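Local coordinates for protein purine nucleoside phosphorylase (Schistosoma mansoni, PDB 6BI9) that probably catalyses the reversible phosphorolysis of purine nucleosides such as inosine and guanosine, releasing the free base and ribose 1-phosphate, at residues 132-137 against 192-197. Sequence-based numbering, arbitrary orientation.
Sequences VLIKGH and GVYAFN. With DS7 (1,2,5-trimethyl-1H-pyrrole-3-carboxylic acid), chain G.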
loop_
_atom_site.group_PDB
_atom_site.type_symbol
_atom_site.label_atom_id
_atom_site.label_comp_id
_atom_site.label_asym_id
_atom_site.label_seq_id
_atom_site.Cartn_x
_atom_site.Cartn_y
_atom_site.Cartn_z
ATOM N N VAL A 132 -22.217 4.419 -13.689
ATOM C CA VAL A 132 -21.462 5.607 -13.272
ATOM C C VAL A 132 -20.375 5.931 -14.320
ATOM O O VAL A 132 -19.489 5.105 -14.584
ATOM C CB VAL A 132 -20.830 5.408 -11.884
ATOM C CG1 VAL A 132 -19.969 6.603 -11.498
ATOM C CG2 VAL A 132 -21.930 5.183 -10.869
ATOM N N LEU A 133 -20.467 7.118 -14.936
ATOM C CA LEU A 133 -19.386 7.650 -15.762
ATOM C C LEU A 133 -18.272 8.117 -14.825
ATOM O O LEU A 133 -18.493 9.006 -13.999
ATOM C CB LEU A 133 -19.908 8.805 -16.633
ATOM C CG LEU A 133 -21.092 8.501 -17.566
ATOM C CD1 LEU A 133 -21.528 9.745 -18.349
ATOM C CD2 LEU A 133 -20.748 7.339 -18.520
ATOM N N ILE A 134 -17.081 7.525 -14.915
ATOM C CA ILE A 134 -16.004 7.851 -13.972
ATOM C C ILE A 134 -15.343 9.170 -14.374
ATOM O O ILE A 134 -14.890 9.325 -15.516
ATOM C CB ILE A 134 -14.968 6.726 -13.903
ATOM C CG1 ILE A 134 -15.624 5.446 -13.387
ATOM C CG2 ILE A 134 -13.784 7.109 -12.985
ATOM C CD1 ILE A 134 -14.719 4.240 -13.402
ATOM N N LYS A 135 -15.292 10.132 -13.439
ATOM C CA LYS A 135 -14.714 11.454 -13.705
ATOM C C LYS A 135 -13.376 11.702 -13.010
ATOM O O LYS A 135 -12.737 12.732 -13.296
ATOM C CB LYS A 135 -15.701 12.569 -13.320
ATOM C CG LYS A 135 -16.063 12.632 -11.869
ATOM C CD LYS A 135 -17.164 13.678 -11.677
ATOM C CE LYS A 135 -17.520 13.874 -10.212
ATOM N NZ LYS A 135 -16.458 14.623 -9.482
ATOM N N GLY A 136 -12.914 10.773 -12.162
ATOM C CA GLY A 136 -11.659 10.905 -11.421
ATOM C C GLY A 136 -11.540 9.698 -10.513
ATOM O O GLY A 136 -12.467 8.886 -10.427
ATOM N N HIS A 137 -10.371 9.558 -9.857
ATOM C CA HIS A 137 -10.137 8.369 -9.031
ATOM C C HIS A 137 -9.304 8.656 -7.780
ATOM O O HIS A 137 -8.610 9.679 -7.653
ATOM C CB HIS A 137 -9.490 7.200 -9.834
ATOM C CG HIS A 137 -8.092 7.450 -10.340
ATOM N ND1 HIS A 137 -7.755 7.311 -11.672
ATOM C CD2 HIS A 137 -6.948 7.780 -9.696
ATOM C CE1 HIS A 137 -6.463 7.550 -11.826
ATOM N NE2 HIS A 137 -5.952 7.845 -10.647
ATOM N N GLY A 192 -19.179 10.042 -11.129
ATOM C CA GLY A 192 -18.589 9.851 -9.817
ATOM C C GLY A 192 -17.095 9.562 -9.798
ATOM O O GLY A 192 -16.446 9.366 -10.827
ATOM N N VAL A 193 -16.562 9.587 -8.583
ATOM C CA VAL A 193 -15.146 9.295 -8.298
ATOM C C VAL A 193 -14.985 7.812 -7.928
ATOM O O VAL A 193 -15.673 7.312 -7.030
ATOM C CB VAL A 193 -14.641 10.197 -7.155
ATOM C CG1 VAL A 193 -13.207 9.820 -6.739
ATOM C CG2 VAL A 193 -14.718 11.691 -7.538
ATOM N N TYR A 194 -14.048 7.121 -8.590
ATOM C CA TYR A 194 -13.787 5.688 -8.397
ATOM C C TYR A 194 -12.609 5.450 -7.458
ATOM O O TYR A 194 -11.500 5.935 -7.721
ATOM C CB TYR A 194 -13.483 5.054 -9.748
ATOM C CG TYR A 194 -13.194 3.543 -9.800
ATOM C CD1 TYR A 194 -14.193 2.639 -10.149
ATOM C CD2 TYR A 194 -11.911 3.019 -9.578
ATOM C CE1 TYR A 194 -13.950 1.277 -10.246
ATOM C CE2 TYR A 194 -11.657 1.630 -9.680
ATOM C CZ TYR A 194 -12.668 0.773 -10.009
ATOM O OH TYR A 194 -12.427 -0.570 -10.120
ATOM N N ALA A 195 -12.840 4.690 -6.378
ATOM C CA ALA A 195 -11.758 4.220 -5.509
ATOM C C ALA A 195 -11.279 2.847 -5.963
ATOM O O ALA A 195 -12.076 1.907 -6.058
ATOM C CB ALA A 195 -12.204 4.123 -4.052
ATOM N N PHE A 196 -9.955 2.704 -6.132
ATOM C CA PHE A 196 -9.310 1.428 -6.483
ATOM C C PHE A 196 -8.865 0.732 -5.186
ATOM O O PHE A 196 -7.970 1.241 -4.491
ATOM C CB PHE A 196 -8.130 1.717 -7.431
ATOM C CG PHE A 196 -7.334 0.488 -7.875
ATOM C CD1 PHE A 196 -7.914 -0.784 -7.974
ATOM C CD2 PHE A 196 -5.967 0.625 -8.189
ATOM C CE1 PHE A 196 -7.166 -1.884 -8.374
ATOM C CE2 PHE A 196 -5.205 -0.475 -8.580
ATOM C CZ PHE A 196 -5.786 -1.738 -8.663
ATOM N N ASN A 197 -9.565 -0.376 -4.845
ATOM C CA ASN A 197 -9.280 -1.363 -3.782
ATOM C C ASN A 197 -8.516 -2.486 -4.474
ATOM O O ASN A 197 -9.081 -3.163 -5.332
ATOM C CB ASN A 197 -10.613 -1.953 -3.219
ATOM C CG ASN A 197 -10.446 -3.232 -2.340
ATOM O OD1 ASN A 197 -9.438 -3.435 -1.672
ATOM N ND2 ASN A 197 -11.483 -4.093 -2.343
HETATM C C7 DS7 G . -19.518 -5.037 -5.063
HETATM C C4 DS7 G . -14.491 -3.836 -4.254
HETATM C C5 DS7 G . -17.176 -4.326 -4.286
HETATM C C6 DS7 G . -17.665 -3.967 -2.897
HETATM C C3 DS7 G . -15.868 -4.262 -4.862
HETATM C C2 DS7 G . -16.016 -4.753 -6.195
HETATM C C1 DS7 G . -17.367 -5.081 -6.409
HETATM O O DS7 G . -14.259 -3.738 -3.046
HETATM O O1 DS7 G . -13.498 -3.643 -4.976
HETATM N N DS7 G . -18.083 -4.829 -5.229
HETATM C C DS7 G . -18.027 -5.625 -7.671
#
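I134 lays its CD1 methyl obliquely against the ring of Y194, 3.7 Å from CD1 of the tyrosine, while its CG2 branch meets Y194 CB. The two side chains project from the same face of adjacent parallel strands, 131-139 and 189-196, in the curled mixed sheet of the phosphorylase-superfamily fold; the local axes cross at 45°. Backbone bonds make a ladder: G192 N gives to L133 O, and G192 O takes the nearly straight N-H of K135 at 3.0 Å. One rung on, Y194 N reaches G136 O, also at 3.0 Å. Strand 131-139 has a beta bulge at K135-G136: K135 leaves the extended conformation (psi -5°), and I134 to H137 takes three residue steps where G192 to Y194 takes two.

V132 CG1 sits 3.5 Å from G192 N, a close approach over a residue that has no side chain of its own. K135 turns CG between its own N and carbonyl carbon (chi1 63°), which brings that methylene to 3.4 Å from G192 O; the chain then runs over G192 toward V193 CG2. The H137 imidazole turns away from strand 189-196, its ND1 hydrogen-bonded to Y168 OH, and the H137 carbonyl accepts a bond from S204 of a second subunit. Y194 OH is held by S222 N. Past the strand end, N197 binds the pyrrole carboxylate, which also bonds to E203 N: ND2 lies 2.9 Å from DS7 O, with a weaker bond to O1.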